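PDB 2R5O: putative ATP binding component of ABC-transporter from Escherichia coli, which probably drives O-antigen polysaccharide export as the ATP-hydrolysing part of an ABC transporter, with its C-terminal domain, the piece present here, binding the carbohydrate. Local coordinates for residues A[55-60]-A[68-73]; A[72-77]-A[128-133]; A[84-89]-A[113-118]. All blocks are in the same frame, centred on the assembly; numbering follows the deposited sequence.

Contact 1 of 3, residues A[55-60]-A[68-73]; sequences IQSAGV and GNQQTD
An antiparallel pairing of neighbouring strands in the four-stranded sheet joins Gln-56 to Asp-73, close to where a tight type I' turn, Ser-57 to Val-60, reverses the chain. The evidence for the register is the reciprocal pair of backbone bonds at Gln-56 and Asp-73: Asp-73 N reaches Gln-56 O at 2.8 Å, and Gln-56 N reaches Asp-73 O at 3.1 Å. On the face carrying these two residues, the extended Gln-56 chain passes obliquely over Asp-73, and NE2 of Gln-56, in one of two modelled conformers, donates to OD2 of Asp-73 at 2.9 Å. The carboxylate is met on its anti side, and its plane stands 60° from the amide plane. Its other oxygen, OD1, is held by Ser-129, so the aspartate is gripped by both flanking strands. The opposite face centres on the side-chain bonds of the Ser-57 hydroxyl. With OG swung away from its own amide nitrogen (chi1 -176°), it accepts a nearly straight bond from Gln-70 NE2 at 2.8 Å, the serine oxygen lying close to the amide plane. It donates in turn to Gln-71 O at 2.9 Å, coming from above the carbonyl plane, and a water bonded to Thr-72 OG1 gives it a third bond. A second water links Ala-58 N with Gln-71 O where the strands part. Deeper on that face, the methyls Ile-55 CG2 and Thr-72 CG2 meet at 3.8 Å. Such antiparallel pairing is characteristic of one sheet of the immunoglobulin fold that this domain adopts.

Contact 2 of 3, residues A[72-77]-A[128-133]; sequences TDFLMK and FSLPVD
Phe-74 reaches along segment 128-133, on the sheet face it shares with Phe-128 and Leu-130, as far as Val-132, and its neighbours change from CB to the tip. CG lies beside its own backbone N, opposite the carbonyl carbon (chi1 -63°), which sends the ring toward Leu-130. Its CB and CD2 each lie 3.6 Å from Phe-128 O, which stands at the ring edge and also accepts the Phe-74 backbone N-H. Farther out, CE2 of Phe-74 packs against CG of Leu-130 at 3.9 Å, the two side chains crossing at about a right angle. At the tip, CZ of Phe-74 comes to Val-132 CG2 at 4.3 Å, again near the ring plane. One face of the ring is occupied from within its own strand by Thr-72 CG2, 3.4 Å above the plane and offset toward the rim; Leu-141 and Phe-143 of the other sheet also touch the ring. Reciprocal backbone bonds at Phe-74 with Phe-128 and at Thr-72 with Leu-130 establish the antiparallel register. Between them, on the opposite face, Ser-129 OG, in one of two modelled conformers, donates to Asp-73 OD1 at 2.6 Å from 41° above the carboxylate plane. Beyond strand 123-131, the second subunit extends the sheet, and its Phe-184 stacks edge-to-face with Phe-128. A largely apolar face turned toward a second sheet, backed here by the Asp-73/Ser-129 pair, is characteristic of an immunoglobulin-type beta sandwich.

Contact 3 of 3, residues A[84-89]-A[113-118]; sequences FDCVVP and RENISV
The carbonyl oxygen of Ile-116 is approached by two groups of segment 84-89: Val-87 N donates to Ile-116 O at 2.8 Å, and the CA of Cys-86 adds a CA-H...O contact. A water continues this join, donating to Val-87 O at 2.7 Å while accepting from Ile-116 N at 2.8 Å, in place of a direct backbone bond. At the other end, Phe-84 and Val-118 exchange two backbone bonds, the shorter running from Val-118 N to Phe-84 O at 3.0 Å. Between these joins the chain turns a corner at Asp-85, whose carbonyl receives a weak, bent bond from Asn-115 ND2. The inner side is apolar. CG2 of Val-118 lies in plane at the ring edge of Phe-84, 3.9 Å from its CD2. Val-87 CG2, set between its own backbone N and carbonyl carbon (chi1 to CG1 -55°), meets Ile-116 CG2 at 3.6 Å, and the end methyl CD1 of Ile-116 meets CD of the Pro-89 ring at 4.1 Å. Phe-184 of the second subunit packs on Ile-116 and Pro-89. Three direct backbone bonds, one water bridge and apolar packing thus hold the weakly bonded strand 116-118 to strand 84-95 in the second sheet of the sandwich, so the join relies on side-chain packing and solvent as well as on strand pairing.

From the N terminus, contact 1 comes first, closing a short loop of seven residues between strands 48-57 and 71-80. Contact 2 takes over at Thr-72 and Asp-73, which both contacts use, and closes a fifty-residue excursion by bringing in strand 123-131. Together they place strand 71-80 between its two neighbours in the four-stranded sheet. Contact 3 is nested inside the second loop and closes a smaller one of twenty-three residues at the edge of the other sheet. Packing of Phe-128 and Met-76 on Pro-89 joins contacts 2 and 3 across the sandwich, and both touch the second subunit. Contacts 1 and 3 remain about 12 Å apart at their nearest atoms.

Contact 1 of 3, residues A[55-60]-A[68-73]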
ATOM      1  N   ILE A  55      15.267  11.439  -9.288  1.00 14.40           N
ATOM      2  CA  ILE A  55      14.046  11.372  -8.513  1.00 14.71           C
ATOM      3  C   ILE A  55      13.554  12.776  -8.278  1.00 14.33           C
ATOM      4  O   ILE A  55      14.349  13.674  -7.965  1.00 14.61           O
ATOM      5  CB  ILE A  55      14.258  10.614  -7.184  1.00 15.58           C
ATOM      6  CG1 ILE A  55      14.703   9.171  -7.514  1.00 17.03           C
ATOM      7  CG2 ILE A  55      12.980  10.609  -6.334  1.00 16.69           C
ATOM      8  CD1 ILE A  55      15.089   8.292  -6.314  1.00 17.73           C
ATOM      9  N   GLN A  56      12.270  12.995  -8.467  1.00 13.56           N
ATOM     10  CA  GLN A  56      11.671  14.318  -8.283  1.00 14.27           C
ATOM     11  C   GLN A  56      10.281  14.167  -7.722  1.00 14.12           C
ATOM     12  O   GLN A  56       9.573  13.229  -8.087  1.00 14.43           O
ATOM     13  CB  GLN A  56      11.695  15.108  -9.576  0.65 15.42           C
ATOM     14  CG  GLN A  56      10.972  14.436 -10.665  0.65 17.47           C
ATOM     15  CD  GLN A  56      11.260  15.021 -12.038  0.65 17.68           C
ATOM     16  OE1 GLN A  56      12.296  15.670 -12.251  0.65 21.07           O
ATOM     17  NE2 GLN A  56      10.361  14.767 -12.994  0.65 20.31           N
ATOM     18  N   SER A  57       9.875  15.083  -6.851  1.00 14.76           N
ATOM     19  CA  SER A  57       8.512  15.055  -6.352  1.00 15.96           C
ATOM     20  C   SER A  57       8.060  16.479  -6.068  1.00 16.85           C
ATOM     21  O   SER A  57       8.790  17.248  -5.464  1.00 16.16           O
ATOM     22  CB  SER A  57       8.451  14.253  -5.083  1.00 15.73           C
ATOM     23  OG  SER A  57       7.115  14.134  -4.607  1.00 18.72           O
ATOM     24  N   ALA A  58       6.863  16.826  -6.532  1.00 16.64           N
ATOM     25  CA  ALA A  58       6.273  18.164  -6.356  1.00 17.49           C
ATOM     26  C   ALA A  58       7.213  19.209  -6.948  1.00 16.89           C
ATOM     27  O   ALA A  58       7.272  20.347  -6.495  1.00 17.76           O
ATOM     28  CB  ALA A  58       6.002  18.448  -4.894  1.00 18.57           C
ATOM     29  N   GLY A  59       7.900  18.821  -8.015  1.00 17.96           N
ATOM     30  CA  GLY A  59       8.820  19.714  -8.702  1.00 18.68           C
ATOM     31  C   GLY A  59      10.197  19.874  -8.077  1.00 18.69           C
ATOM     32  O   GLY A  59      11.028  20.604  -8.609  1.00 22.12           O
ATOM     33  N   VAL A  60      10.411  19.247  -6.923  1.00 16.22           N
ATOM     34  CA  VAL A  60      11.679  19.312  -6.219  1.00 15.06           C
ATOM     35  C   VAL A  60      12.545  18.161  -6.691  1.00 15.04           C
ATOM     36  O   VAL A  60      12.158  16.996  -6.635  1.00 16.28           O
ATOM     37  CB  VAL A  60      11.492  19.217  -4.686  1.00 15.53           C
ATOM     38  CG1 VAL A  60      12.834  19.227  -3.960  1.00 15.40           C
ATOM     39  CG2 VAL A  60      10.580  20.309  -4.201  1.00 14.99           C
ATOM     40  N   GLY A  68       4.686  10.954   2.407  1.00 18.49           N
ATOM     41  CA  GLY A  68       3.712   9.877   2.282  1.00 18.00           C
ATOM     42  C   GLY A  68       2.521  10.310   1.444  1.00 18.99           C
ATOM     43  O   GLY A  68       1.968  11.401   1.659  1.00 19.26           O
ATOM     44  N   ASN A  69       2.159   9.471   0.472  1.00 18.54           N
ATOM     45  CA  ASN A  69       1.003   9.654  -0.442  1.00 19.94           C
ATOM     46  C   ASN A  69       1.244  10.579  -1.603  1.00 20.15           C
ATOM     47  O   ASN A  69       0.401  10.700  -2.497  1.00 21.45           O
ATOM     48  CB  ASN A  69      -0.278  10.053   0.290  1.00 20.72           C
ATOM     49  CG  ASN A  69      -0.583   9.153   1.459  1.00 23.24           C
ATOM     50  OD1 ASN A  69      -0.947   9.632   2.544  1.00 25.99           O
ATOM     51  ND2 ASN A  69      -0.389   7.847   1.275  1.00 23.93           N
ATOM     52  N   GLN A  70       2.410  11.211  -1.653  1.00 19.50           N
ATOM     53  CA  GLN A  70       2.692  12.162  -2.729  1.00 19.52           C
ATOM     54  C   GLN A  70       3.201  11.470  -4.003  1.00 19.22           C
ATOM     55  O   GLN A  70       4.069  10.585  -3.935  1.00 21.25           O
ATOM     56  CB  GLN A  70       3.686  13.208  -2.235  1.00 20.03           C
ATOM     57  CG  GLN A  70       3.844  14.385  -3.129  1.00 20.99           C
ATOM     58  CD  GLN A  70       4.507  15.530  -2.421  1.00 26.07           C
ATOM     59  OE1 GLN A  70       3.919  16.142  -1.542  1.00 28.81           O
ATOM     60  NE2 GLN A  70       5.745  15.809  -2.779  1.00 27.99           N
ATOM     61  N   GLN A  71       2.722  11.928  -5.143  1.00 17.58           N
ATOM     62  CA  GLN A  71       3.241  11.475  -6.464  1.00 18.83           C
ATOM     63  C   GLN A  71       4.734  11.803  -6.605  1.00 17.48           C
ATOM     64  O   GLN A  71       5.148  12.940  -6.372  1.00 18.26           O
ATOM     65  CB  GLN A  71       2.476  12.193  -7.562  1.00 20.75           C
ATOM     66  CG  GLN A  71       2.514  11.546  -8.954  1.00 22.59           C
ATOM     67  CD  GLN A  71       1.699  10.244  -9.074  1.00 22.39           C
ATOM     68  OE1 GLN A  71       1.004   9.838  -8.160  1.00 25.84           O
ATOM     69  NE2 GLN A  71       1.799   9.595 -10.213  1.00 23.42           N
ATOM     70  N   THR A  72       5.522  10.783  -6.938  1.00 15.49           N
ATOM     71  CA  THR A  72       6.979  10.897  -7.121  1.00 15.51           C
ATOM     72  C   THR A  72       7.354  10.292  -8.464  1.00 14.43           C
ATOM     73  O   THR A  72       6.793   9.259  -8.851  1.00 15.29           O
ATOM     74  CB  THR A  72       7.730  10.204  -5.969  1.00 15.36           C
ATOM     75  OG1 THR A  72       7.380  10.883  -4.764  1.00 17.13           O
ATOM     76  CG2 THR A  72       9.206  10.211  -6.162  1.00 15.26           C
ATOM     77  N   ASP A  73       8.262  10.950  -9.164  1.00 14.09           N
ATOM     78  CA  ASP A  73       8.798  10.471 -10.430  1.00 14.98           C
ATOM     79  C   ASP A  73      10.153   9.820 -10.209  1.00 14.53           C
ATOM     80  O   ASP A  73      11.038  10.415  -9.602  1.00 15.08           O
ATOM     81  CB  ASP A  73       8.985  11.616 -11.426  1.00 15.62           C
ATOM     82  CG  ASP A  73       7.720  12.356 -11.743  1.00 18.28           C
ATOM     83  OD1 ASP A  73       6.617  11.789 -11.753  1.00 17.68           O
ATOM     84  OD2 ASP A  73       7.857  13.550 -12.059  1.00 21.90           O
TER
HETATM   85  O   HOH W   1       7.483  12.643  -2.419  1.00 24.65           O
HETATM   86  O   HOH W   2       4.899  15.245  -7.695  1.00 24.42           O

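Contact 2 of 3, residues A[72-77]-A[128-133]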
ATOM      1  N   THR A  72       5.522  10.783  -6.938  1.00 15.49           N
ATOM      2  CA  THR A  72       6.979  10.897  -7.121  1.00 15.51           C
ATOM      3  C   THR A  72       7.354  10.292  -8.464  1.00 14.43           C
ATOM      4  O   THR A  72       6.793   9.259  -8.851  1.00 15.29           O
ATOM      5  CB  THR A  72       7.730  10.204  -5.969  1.00 15.36           C
ATOM      6  OG1 THR A  72       7.380  10.883  -4.764  1.00 17.13           O
ATOM      7  CG2 THR A  72       9.206  10.211  -6.162  1.00 15.26           C
ATOM      8  N   ASP A  73       8.262  10.950  -9.164  1.00 14.09           N
ATOM      9  CA  ASP A  73       8.798  10.471 -10.430  1.00 14.98           C
ATOM     10  C   ASP A  73      10.153   9.820 -10.209  1.00 14.53           C
ATOM     11  O   ASP A  73      11.038  10.415  -9.602  1.00 15.08           O
ATOM     12  CB  ASP A  73       8.985  11.616 -11.426  1.00 15.62           C
ATOM     13  CG  ASP A  73       7.720  12.356 -11.743  1.00 18.28           C
ATOM     14  OD1 ASP A  73       6.617  11.789 -11.753  1.00 17.68           O
ATOM     15  OD2 ASP A  73       7.857  13.550 -12.059  1.00 21.90           O
ATOM     16  N   PHE A  74      10.293   8.605 -10.725  1.00 14.37           N
ATOM     17  CA  PHE A  74      11.498   7.805 -10.648  1.00 14.68           C
ATOM     18  C   PHE A  74      11.962   7.577 -12.074  1.00 14.58           C
ATOM     19  O   PHE A  74      11.310   6.844 -12.835  1.00 15.31           O
ATOM     20  CB  PHE A  74      11.185   6.464  -9.980  1.00 15.04           C
ATOM     21  CG  PHE A  74      10.709   6.593  -8.552  1.00 14.64           C
ATOM     22  CD1 PHE A  74      11.604   6.710  -7.511  1.00 14.65           C
ATOM     23  CD2 PHE A  74       9.350   6.596  -8.239  1.00 15.60           C
ATOM     24  CE1 PHE A  74      11.159   6.799  -6.209  1.00 15.26           C
ATOM     25  CE2 PHE A  74       8.945   6.704  -6.955  1.00 15.76           C
ATOM     26  CZ  PHE A  74       9.851   6.787  -5.931  1.00 15.30           C
ATOM     27  N   LEU A  75      13.050   8.230 -12.462  1.00 14.56           N
ATOM     28  CA  LEU A  75      13.564   8.207 -13.835  1.00 15.02           C
ATOM     29  C   LEU A  75      14.880   7.466 -13.900  1.00 14.78           C
ATOM     30  O   LEU A  75      15.735   7.620 -13.013  1.00 14.67           O
ATOM     31  CB  LEU A  75      13.775   9.626 -14.383  1.00 15.53           C
ATOM     32  CG  LEU A  75      12.508  10.484 -14.443  1.00 16.39           C
ATOM     33  CD1 LEU A  75      12.329  11.331 -13.192  1.00 17.35           C
ATOM     34  CD2 LEU A  75      12.487  11.331 -15.699  1.00 20.88           C
ATOM     35  N   MET A  76      15.058   6.684 -14.957  1.00 14.90           N
ATOM     36  CA  MET A  76      16.306   5.978 -15.202  1.00 15.46           C
ATOM     37  C   MET A  76      16.758   6.220 -16.636  1.00 14.92           C
ATOM     38  O   MET A  76      15.938   6.238 -17.545  1.00 16.25           O
ATOM     39  CB  MET A  76      16.157   4.468 -14.914  1.00 15.90           C
ATOM     40  CG  MET A  76      14.899   3.821 -15.524  1.00 17.15           C
ATOM     41  SD  MET A  76      14.712   2.040 -15.292  1.00 16.79           S
ATOM     42  CE  MET A  76      15.860   1.547 -16.504  1.00 17.12           C
ATOM     43  N   LYS A  77      18.065   6.406 -16.830  1.00 15.28           N
ATOM     44  CA  LYS A  77      18.652   6.631 -18.145  1.00 15.15           C
ATOM     45  C   LYS A  77      19.479   5.414 -18.521  1.00 15.31           C
ATOM     46  O   LYS A  77      20.290   4.931 -17.725  1.00 14.91           O
ATOM     47  CB  LYS A  77      19.538   7.863 -18.127  1.00 15.88           C
ATOM     48  CG  LYS A  77      20.120   8.180 -19.500  1.00 17.96           C
ATOM     49  CD  LYS A  77      20.784   9.556 -19.586  1.00 19.90           C
ATOM     50  CE  LYS A  77      22.124   9.561 -18.917  1.00 23.41           C
ATOM     51  NZ  LYS A  77      22.970  10.752 -19.304  1.00 22.39           N
ATOM     52  N   PHE A 128       8.855   6.155 -14.138  1.00 15.09           N
ATOM     53  CA  PHE A 128       7.760   5.539 -13.378  1.00 14.52           C
ATOM     54  C   PHE A 128       7.283   6.600 -12.386  1.00 14.77           C
ATOM     55  O   PHE A 128       8.084   7.113 -11.605  1.00 16.80           O
ATOM     56  CB  PHE A 128       8.253   4.307 -12.603  1.00 14.73           C
ATOM     57  CG  PHE A 128       8.626   3.157 -13.490  1.00 14.29           C
ATOM     58  CD1 PHE A 128       7.689   2.195 -13.782  1.00 14.64           C
ATOM     59  CD2 PHE A 128       9.894   3.040 -14.012  1.00 16.15           C
ATOM     60  CE1 PHE A 128       7.997   1.140 -14.600  1.00 15.83           C
ATOM     61  CE2 PHE A 128      10.209   1.976 -14.838  1.00 15.89           C
ATOM     62  CZ  PHE A 128       9.272   1.043 -15.122  1.00 15.63           C
ATOM     63  N   SER A 129       6.005   6.917 -12.405  1.00 14.72           N
ATOM     64  CA  SER A 129       5.454   7.932 -11.513  1.00 14.51           C
ATOM     65  C   SER A 129       4.400   7.257 -10.638  1.00 14.81           C
ATOM     66  O   SER A 129       3.476   6.644 -11.160  1.00 15.32           O
ATOM     67  CB  SER A 129       4.823   9.081 -12.298  0.65 15.52           C
ATOM     68  OG  SER A 129       5.765   9.728 -13.122  0.65 16.93           O
ATOM     69  N   LEU A 130       4.510   7.407  -9.330  1.00 14.25           N
ATOM     70  CA  LEU A 130       3.613   6.722  -8.433  1.00 15.58           C
ATOM     71  C   LEU A 130       3.511   7.478  -7.119  1.00 15.86           C
ATOM     72  O   LEU A 130       4.434   8.188  -6.730  1.00 15.24           O
ATOM     73  CB  LEU A 130       4.068   5.270  -8.204  1.00 15.47           C
ATOM     74  CG  LEU A 130       5.472   5.124  -7.616  1.00 15.46           C
ATOM     75  CD1 LEU A 130       5.448   5.009  -6.106  1.00 17.97           C
ATOM     76  CD2 LEU A 130       6.235   3.951  -8.234  1.00 19.32           C
ATOM     77  N   PRO A 131       2.365   7.311  -6.449  1.00 16.92           N
ATOM     78  CA  PRO A 131       2.174   7.889  -5.133  1.00 18.02           C
ATOM     79  C   PRO A 131       2.865   7.008  -4.098  1.00 16.44           C
ATOM     80  O   PRO A 131       2.639   5.801  -4.053  1.00 17.05           O
ATOM     81  CB  PRO A 131       0.653   7.885  -4.971  1.00 18.19           C
ATOM     82  CG  PRO A 131       0.215   6.712  -5.709  1.00 20.97           C
ATOM     83  CD  PRO A 131       1.158   6.584  -6.883  1.00 17.97           C
ATOM     84  N   VAL A 132       3.704   7.603  -3.276  1.00 18.24           N
ATOM     85  CA  VAL A 132       4.495   6.811  -2.359  1.00 18.04           C
ATOM     86  C   VAL A 132       3.634   6.527  -1.103  1.00 18.11           C
ATOM     87  O   VAL A 132       3.771   7.166  -0.046  1.00 18.92           O
ATOM     88  CB  VAL A 132       5.831   7.482  -2.063  1.00 18.93           C
ATOM     89  CG1 VAL A 132       6.688   6.609  -1.152  1.00 19.24           C
ATOM     90  CG2 VAL A 132       6.582   7.761  -3.394  1.00 18.20           C
ATOM     91  N   ASP A 133       2.742   5.559  -1.259  1.00 17.99           N
ATOM     92  CA  ASP A 133       1.683   5.228  -0.260  1.00 16.92           C
ATOM     93  C   ASP A 133       2.255   4.250   0.819  1.00 16.94           C
ATOM     94  O   ASP A 133       1.846   3.098   0.926  1.00 17.74           O
ATOM     95  CB  ASP A 133       0.446   4.648  -0.982  1.00 18.33           C
ATOM     96  CG  ASP A 133      -0.348   5.671  -1.777  1.00 18.37           C
ATOM     97  OD1 ASP A 133      -0.152   6.881  -1.611  1.00 21.46           O
ATOM     98  OD2 ASP A 133      -1.209   5.271  -2.602  1.00 21.41           O
TER

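Contact 3 of 3, residues A[84-89]-A[113-118]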
ATOM      1  N   PHE A  84      17.446  -3.790 -29.954  1.00 18.02           N
ATOM      2  CA  PHE A  84      16.503  -4.677 -29.292  1.00 18.41           C
ATOM      3  C   PHE A  84      15.094  -4.315 -29.761  1.00 18.35           C
ATOM      4  O   PHE A  84      14.745  -3.131 -29.831  1.00 19.20           O
ATOM      5  CB  PHE A  84      16.557  -4.505 -27.771  1.00 18.23           C
ATOM      6  CG  PHE A  84      17.859  -4.925 -27.129  1.00 18.10           C
ATOM      7  CD1 PHE A  84      18.083  -6.250 -26.779  1.00 17.56           C
ATOM      8  CD2 PHE A  84      18.831  -3.984 -26.813  1.00 17.95           C
ATOM      9  CE1 PHE A  84      19.265  -6.635 -26.142  1.00 18.74           C
ATOM     10  CE2 PHE A  84      20.010  -4.362 -26.197  1.00 17.03           C
ATOM     11  CZ  PHE A  84      20.230  -5.677 -25.869  1.00 17.61           C
ATOM     12  N   ASP A  85      14.267  -5.326 -30.008  1.00 17.97           N
ATOM     13  CA  ASP A  85      12.869  -5.101 -30.413  1.00 18.35           C
ATOM     14  C   ASP A  85      11.924  -4.695 -29.275  1.00 17.73           C
ATOM     15  O   ASP A  85      10.932  -4.001 -29.510  1.00 17.13           O
ATOM     16  CB  ASP A  85      12.301  -6.344 -31.106  1.00 19.20           C
ATOM     17  CG  ASP A  85      13.020  -6.679 -32.400  1.00 22.28           C
ATOM     18  OD1 ASP A  85      13.520  -5.756 -33.086  1.00 24.59           O
ATOM     19  OD2 ASP A  85      13.064  -7.882 -32.742  1.00 27.00           O
ATOM     20  N   CYS A  86      12.215  -5.139 -28.046  1.00 16.94           N
ATOM     21  CA  CYS A  86      11.309  -4.946 -26.923  1.00 17.34           C
ATOM     22  C   CYS A  86      12.061  -4.830 -25.602  1.00 16.78           C
ATOM     23  O   CYS A  86      12.429  -5.835 -24.995  1.00 18.94           O
ATOM     24  CB  CYS A  86      10.292  -6.089 -26.855  1.00 16.63           C
ATOM     25  SG  CYS A  86       9.042  -5.941 -25.542  1.00 19.65           S
ATOM     26  N   VAL A  87      12.325  -3.606 -25.174  1.00 15.58           N
ATOM     27  CA  VAL A  87      13.069  -3.377 -23.933  1.00 14.89           C
ATOM     28  C   VAL A  87      12.053  -3.045 -22.842  1.00 14.37           C
ATOM     29  O   VAL A  87      11.036  -2.386 -23.096  1.00 14.82           O
ATOM     30  CB  VAL A  87      14.172  -2.313 -24.053  1.00 15.22           C
ATOM     31  CG1 VAL A  87      15.120  -2.696 -25.193  1.00 15.19           C
ATOM     32  CG2 VAL A  87      13.613  -0.906 -24.323  1.00 16.11           C
ATOM     33  N   VAL A  88      12.354  -3.489 -21.629  1.00 13.94           N
ATOM     34  CA  VAL A  88      11.403  -3.474 -20.545  1.00 13.99           C
ATOM     35  C   VAL A  88      12.121  -2.997 -19.287  1.00 13.51           C
ATOM     36  O   VAL A  88      12.790  -3.764 -18.594  1.00 14.13           O
ATOM     37  CB  VAL A  88      10.846  -4.884 -20.320  1.00 14.23           C
ATOM     38  CG1 VAL A  88       9.870  -4.898 -19.165  1.00 14.46           C
ATOM     39  CG2 VAL A  88      10.142  -5.385 -21.599  1.00 15.93           C
ATOM     40  N   PRO A  89      12.024  -1.694 -19.000  1.00 13.46           N
ATOM     41  CA  PRO A  89      12.518  -1.165 -17.737  1.00 13.76           C
ATOM     42  C   PRO A  89      11.609  -1.563 -16.594  1.00 13.26           C
ATOM     43  O   PRO A  89      10.415  -1.758 -16.801  1.00 13.48           O
ATOM     44  CB  PRO A  89      12.490   0.341 -17.938  1.00 14.03           C
ATOM     45  CG  PRO A  89      11.467   0.546 -18.980  1.00 16.25           C
ATOM     46  CD  PRO A  89      11.495  -0.641 -19.882  1.00 13.72           C
ATOM     47  N   ARG A 113       0.260  -1.587 -22.935  1.00 16.82           N
ATOM     48  CA  ARG A 113       0.270  -0.503 -23.930  1.00 17.50           C
ATOM     49  C   ARG A 113       1.651  -0.322 -24.559  1.00 17.79           C
ATOM     50  O   ARG A 113       1.774  -0.138 -25.773  1.00 18.75           O
ATOM     51  CB  ARG A 113      -0.137   0.811 -23.249  1.00 16.99           C
ATOM     52  CG  ARG A 113      -0.298   1.988 -24.203  1.00 17.35           C
ATOM     53  CD  ARG A 113      -0.532   3.319 -23.464  1.00 17.35           C
ATOM     54  NE  ARG A 113       0.684   3.767 -22.773  1.00 16.94           N
ATOM     55  CZ  ARG A 113       0.805   3.890 -21.454  1.00 16.01           C
ATOM     56  NH1 ARG A 113      -0.192   3.617 -20.641  1.00 15.28           N
ATOM     57  NH2 ARG A 113       1.969   4.272 -20.936  1.00 17.83           N
ATOM     58  N   GLU A 114       2.669  -0.277 -23.707  1.00 18.48           N
ATOM     59  CA  GLU A 114       4.015   0.093 -24.125  1.00 18.88           C
ATOM     60  C   GLU A 114       4.762  -1.052 -24.768  1.00 19.32           C
ATOM     61  O   GLU A 114       4.847  -2.144 -24.185  1.00 19.93           O
ATOM     62  CB  GLU A 114       4.823   0.532 -22.892  1.00 20.42           C
ATOM     63  CG  GLU A 114       4.323   1.825 -22.279  1.00 21.46           C
ATOM     64  CD  GLU A 114       4.817   3.085 -22.959  1.00 22.56           C
ATOM     65  OE1 GLU A 114       5.832   3.031 -23.691  1.00 24.45           O
ATOM     66  OE2 GLU A 114       4.204   4.138 -22.722  1.00 22.58           O
ATOM     67  N   ASN A 115       5.312  -0.782 -25.946  1.00 19.36           N
ATOM     68  CA  ASN A 115       6.336  -1.629 -26.557  1.00 19.99           C
ATOM     69  C   ASN A 115       7.433  -0.727 -27.074  1.00 19.56           C
ATOM     70  O   ASN A 115       7.190   0.105 -27.935  1.00 21.33           O
ATOM     71  CB  ASN A 115       5.806  -2.499 -27.697  1.00 21.14           C
ATOM     72  CG  ASN A 115       6.844  -3.506 -28.175  1.00 23.57           C
ATOM     73  OD1 ASN A 115       6.928  -4.610 -27.645  1.00 25.63           O
ATOM     74  ND2 ASN A 115       7.680  -3.107 -29.139  1.00 26.25           N
ATOM     75  N   ILE A 116       8.639  -0.929 -26.559  1.00 18.78           N
ATOM     76  CA  ILE A 116       9.763  -0.031 -26.770  1.00 18.50           C
ATOM     77  C   ILE A 116      10.885  -0.732 -27.529  1.00 17.94           C
ATOM     78  O   ILE A 116      11.465  -1.689 -27.040  1.00 17.24           O
ATOM     79  CB  ILE A 116      10.304   0.483 -25.419  1.00 17.68           C
ATOM     80  CG1 ILE A 116       9.150   1.004 -24.526  1.00 19.04           C
ATOM     81  CG2 ILE A 116      11.324   1.575 -25.654  1.00 19.06           C
ATOM     82  CD1 ILE A 116       9.497   1.108 -23.064  1.00 20.63           C
ATOM     83  N   SER A 117      11.190  -0.241 -28.723  1.00 18.64           N
ATOM     84  CA  SER A 117      12.320  -0.745 -29.508  1.00 18.35           C
ATOM     85  C   SER A 117      13.427   0.298 -29.499  1.00 18.28           C
ATOM     86  O   SER A 117      13.165   1.492 -29.439  1.00 19.48           O
ATOM     87  CB  SER A 117      11.899  -1.074 -30.933  0.65 18.90           C
ATOM     88  OG  SER A 117      11.369   0.077 -31.545  0.65 19.99           O
ATOM     89  N   VAL A 118      14.657  -0.179 -29.565  1.00 17.58           N
ATOM     90  CA  VAL A 118      15.836   0.677 -29.545  1.00 18.13           C
ATOM     91  C   VAL A 118      16.846   0.201 -30.573  1.00 17.66           C
ATOM     92  O   VAL A 118      16.818  -0.958 -31.000  1.00 17.65           O
ATOM     93  CB  VAL A 118      16.524   0.706 -28.168  1.00 17.81           C
ATOM     94  CG1 VAL A 118      15.534   1.175 -27.101  1.00 19.04           C
ATOM     95  CG2 VAL A 118      17.123  -0.639 -27.830  1.00 18.49           C
TER
HETATM   96  O   HOH W   3       8.826  -2.870 -24.505  1.00 15.46           O